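Local atomic coordinates of Xaa-Pro dipeptidase (Mycobacterium tuberculosis, PDB entry 5E2C), a protein that probably acts as a metal-dependent aminopeptidase of the prolidase family, represented here by its N-terminal domain alone. Residues Gly78-Glu87 with Ala107-Thr117. Residues are numbered along the deposited sequence; the frame is centred on the assembly and turned at random.
Sequences GRYLAGRAGE and ALAGALEGKNT
Arg79 and Gly83 on helix 78-87 face Leu108 and Ala111 on helix 107-111, two roughly parallel helices whose axes approach to 8.0 Å at a crossing angle of -32°; beyond Ala111 the chain passes through a type II turn from Leu112 to Lys115 and runs back past Gly86. Ala82, Gly83 and Gly86 on one side and Ala111 on the other leave room for the approach. The methyl of Ala111 points into the first helix, with CB 3.5 Å from Arg79 O. With CG anti to the backbone N (chi1 -171°) and the chain extended as far as NE, Arg79 reaches along the second helix and lays one face of its guanidinium over that same methyl; a water accepts from Arg79 NE and donates to Ala107 O. Deeper in, Ala82 CB meets Leu108 CD2 at 4.0 Å, and Leu112 fits its CD2 branch between Ala82 O (3.1 Å) and Gly86 CA (3.6 Å). Lys115 bends at chi2 (-57°) and chi4 (-44°), which brings CD and CE to Gly86 O, while NZ donates to a water that also bridges Gly83 O and Ala111 O. Another water joins Gly86 O to Thr117 OG1, the hydroxyl being further bonded to Val90 O. The polar links between the segments thus run through waters, while methyl groups pack against helix backbone. Beneath, Ala82 and Ala85 rest on Leu93, and Leu108 and Leu112 on Leu119. The two helices, connected through strand 92-95, pack side by side on the mixed sheet of the creatinase/prolidase N-terminal domain, an alpha/beta layering in which the turn leads into strand 118-121, outermost in the chain's sheet.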
loop_
_atom_site.group_PDB
_atom_site.type_symbol
_atom_site.label_atom_id
_atom_site.label_comp_id
_atom_site.label_asym_id
_atom_site.label_seq_id
_atom_site.Cartn_x
_atom_site.Cartn_y
_atom_site.Cartn_z
ATOM N N GLY A 78 10.527 -6.646 -4.741
ATOM C CA GLY A 78 10.173 -6.967 -3.360
ATOM C C GLY A 78 9.925 -8.448 -3.204
ATOM O O GLY A 78 10.465 -9.112 -2.310
ATOM N N ARG A 79 9.104 -8.974 -4.098
ATOM C CA ARG A 79 8.790 -10.384 -4.112
ATOM C C ARG A 79 10.042 -11.259 -4.232
ATOM O O ARG A 79 10.209 -12.245 -3.516
ATOM C CB ARG A 79 7.844 -10.644 -5.273
ATOM C CG ARG A 79 7.269 -12.012 -5.278
ATOM C CD ARG A 79 6.793 -12.376 -6.663
ATOM N NE ARG A 79 6.405 -13.765 -6.616
ATOM C CZ ARG A 79 7.246 -14.795 -6.678
ATOM N NH1 ARG A 79 8.560 -14.615 -6.857
ATOM N NH2 ARG A 79 6.756 -16.023 -6.577
ATOM N N TYR A 80 10.932 -10.897 -5.150
ATOM C CA TYR A 80 12.184 -11.613 -5.286
ATOM C C TYR A 80 12.961 -11.670 -3.985
ATOM O O TYR A 80 13.425 -12.738 -3.575
ATOM C CB TYR A 80 13.044 -10.973 -6.377
ATOM C CG TYR A 80 14.400 -11.602 -6.404
ATOM C CD1 TYR A 80 14.590 -12.837 -7.021
ATOM C CD2 TYR A 80 15.477 -11.009 -5.773
ATOM C CE1 TYR A 80 15.818 -13.446 -7.008
ATOM C CE2 TYR A 80 16.718 -11.609 -5.767
ATOM C CZ TYR A 80 16.879 -12.830 -6.398
ATOM O OH TYR A 80 18.102 -13.440 -6.404
ATOM N N LEU A 81 13.091 -10.520 -3.319
ATOM C CA LEU A 81 13.840 -10.457 -2.074
ATOM C C LEU A 81 13.179 -11.198 -0.915
ATOM O O LEU A 81 13.880 -11.839 -0.122
ATOM C CB LEU A 81 14.162 -9.014 -1.687
ATOM C CG LEU A 81 15.170 -8.364 -2.638
ATOM C CD1 LEU A 81 15.369 -6.891 -2.274
ATOM C CD2 LEU A 81 16.515 -9.079 -2.655
ATOM N N ALA A 82 11.858 -11.146 -0.825
ATOM C CA ALA A 82 11.161 -11.959 0.165
ATOM C C ALA A 82 11.458 -13.446 -0.090
ATOM O O ALA A 82 11.715 -14.192 0.854
ATOM C CB ALA A 82 9.676 -11.696 0.161
ATOM N N GLY A 83 11.464 -13.864 -1.351
ATOM C CA GLY A 83 11.789 -15.250 -1.677
ATOM C C GLY A 83 13.203 -15.624 -1.266
ATOM O O GLY A 83 13.435 -16.706 -0.715
ATOM N N ARG A 84 14.151 -14.721 -1.498
ATOM C CA ARG A 84 15.524 -14.901 -1.034
ATOM C C ARG A 84 15.596 -15.038 0.479
ATOM O O ARG A 84 16.319 -15.893 0.985
ATOM C CB ARG A 84 16.414 -13.741 -1.501
ATOM C CG ARG A 84 16.766 -13.788 -2.976
ATOM C CD ARG A 84 17.882 -14.790 -3.286
ATOM N NE ARG A 84 19.160 -14.483 -2.633
ATOM C CZ ARG A 84 20.169 -13.777 -3.161
ATOM N NH1 ARG A 84 20.088 -13.256 -4.390
ATOM N NH2 ARG A 84 21.283 -13.608 -2.457
ATOM N N ALA A 85 14.833 -14.215 1.195
ATOM C CA ALA A 85 14.795 -14.274 2.653
ATOM C C ALA A 85 14.299 -15.650 3.111
ATOM O O ALA A 85 14.876 -16.246 4.017
ATOM C CB ALA A 85 13.915 -13.165 3.225
ATOM N N GLY A 86 13.269 -16.179 2.457
ATOM C CA GLY A 86 12.717 -17.487 2.845
ATOM C C GLY A 86 13.723 -18.612 2.627
ATOM O O GLY A 86 13.882 -19.501 3.475
ATOM N N GLU A 87 14.422 -18.542 1.499
ATOM C CA GLU A 87 15.475 -19.510 1.143
ATOM C C GLU A 87 16.674 -19.411 2.080
ATOM O O GLU A 87 17.341 -20.407 2.316
ATOM C CB GLU A 87 15.949 -19.270 -0.284
ATOM C CG GLU A 87 14.931 -19.660 -1.340
ATOM C CD GLU A 87 15.255 -19.118 -2.716
ATOM O OE1 GLU A 87 16.279 -18.407 -2.882
ATOM O OE2 GLU A 87 14.470 -19.405 -3.644
ATOM N N ALA A 107 1.789 -10.838 -2.652
ATOM C CA ALA A 107 2.905 -11.371 -3.467
ATOM C C ALA A 107 4.097 -11.795 -2.617
ATOM O O ALA A 107 4.690 -12.856 -2.872
ATOM C CB ALA A 107 3.351 -10.377 -4.523
ATOM N N LEU A 108 4.460 -10.963 -1.637
ATOM C CA LEU A 108 5.543 -11.296 -0.704
ATOM C C LEU A 108 5.219 -12.616 -0.016
ATOM O O LEU A 108 6.087 -13.488 0.081
ATOM C CB LEU A 108 5.746 -10.221 0.372
ATOM C CG LEU A 108 6.075 -8.790 -0.110
ATOM C CD1 LEU A 108 6.403 -7.906 1.075
ATOM C CD2 LEU A 108 7.223 -8.804 -1.106
ATOM N N ALA A 109 3.974 -12.744 0.461
ATOM C CA ALA A 109 3.537 -13.951 1.185
ATOM C C ALA A 109 3.597 -15.169 0.280
ATOM O O ALA A 109 4.003 -16.242 0.716
ATOM C CB ALA A 109 2.136 -13.772 1.742
ATOM N N GLY A 110 3.213 -14.997 -0.981
ATOM C CA GLY A 110 3.273 -16.063 -1.988
ATOM C C GLY A 110 4.689 -16.560 -2.210
ATOM O O GLY A 110 4.930 -17.763 -2.360
ATOM N N ALA A 111 5.649 -15.648 -2.196
ATOM C CA ALA A 111 7.051 -16.022 -2.375
ATOM C C ALA A 111 7.590 -16.815 -1.188
ATOM O O ALA A 111 8.627 -17.452 -1.307
ATOM C CB ALA A 111 7.911 -14.783 -2.603
ATOM N N LEU A 112 6.885 -16.774 -0.054
ATOM C CA LEU A 112 7.301 -17.452 1.156
ATOM C C LEU A 112 6.470 -18.709 1.437
ATOM O O LEU A 112 6.627 -19.324 2.488
ATOM C CB LEU A 112 7.188 -16.488 2.345
ATOM C CG LEU A 112 8.166 -15.303 2.315
ATOM C CD1 LEU A 112 7.824 -14.310 3.412
ATOM C CD2 LEU A 112 9.601 -15.775 2.449
ATOM N N GLU A 113 5.594 -19.106 0.519
ATOM C CA GLU A 113 4.752 -20.272 0.798
ATOM C C GLU A 113 5.613 -21.519 1.044
ATOM O O GLU A 113 6.529 -21.831 0.271
ATOM C CB GLU A 113 3.752 -20.525 -0.322
ATOM C CG GLU A 113 2.721 -21.598 0.024
ATOM C CD GLU A 113 1.610 -21.701 -1.011
ATOM O OE1 GLU A 113 1.916 -21.561 -2.202
ATOM O OE2 GLU A 113 0.434 -21.928 -0.631
ATOM N N GLY A 114 5.323 -22.213 2.140
ATOM C CA GLY A 114 6.052 -23.427 2.496
ATOM C C GLY A 114 7.356 -23.160 3.221
ATOM O O GLY A 114 8.108 -24.088 3.491
ATOM N N LYS A 115 7.635 -21.893 3.520
ATOM C CA LYS A 115 8.813 -21.514 4.290
ATOM C C LYS A 115 8.300 -21.050 5.630
ATOM O O LYS A 115 7.169 -20.578 5.737
ATOM C CB LYS A 115 9.569 -20.357 3.631
ATOM C CG LYS A 115 10.050 -20.618 2.216
ATOM C CD LYS A 115 10.940 -21.848 2.154
ATOM C CE LYS A 115 11.846 -21.835 0.936
ATOM N NZ LYS A 115 11.135 -21.427 -0.307
ATOM N N ASN A 116 9.123 -21.162 6.658
ATOM C CA ASN A 116 8.691 -20.720 7.973
ATOM C C ASN A 116 9.247 -19.327 8.208
ATOM O O ASN A 116 10.103 -19.096 9.063
ATOM C CB ASN A 116 9.089 -21.743 9.033
ATOM C CG ASN A 116 8.327 -23.059 8.864
ATOM O OD1 ASN A 116 7.095 -23.088 8.938
ATOM N ND2 ASN A 116 9.053 -24.146 8.612
ATOM N N THR A 117 8.774 -18.408 7.377
ATOM C CA THR A 117 9.141 -16.995 7.455
ATOM C C THR A 117 7.866 -16.211 7.670
ATOM O O THR A 117 6.941 -16.326 6.867
ATOM C CB THR A 117 9.784 -16.510 6.143
ATOM O OG1 THR A 117 10.964 -17.277 5.868
ATOM C CG2 THR A 117 10.150 -15.023 6.239
HETATM O O HOH W 1 4.372 -14.172 -5.129
HETATM O O HOH W 2 11.133 -18.489 -0.245
HETATM O O HOH W 3 12.493 -19.789 5.862
#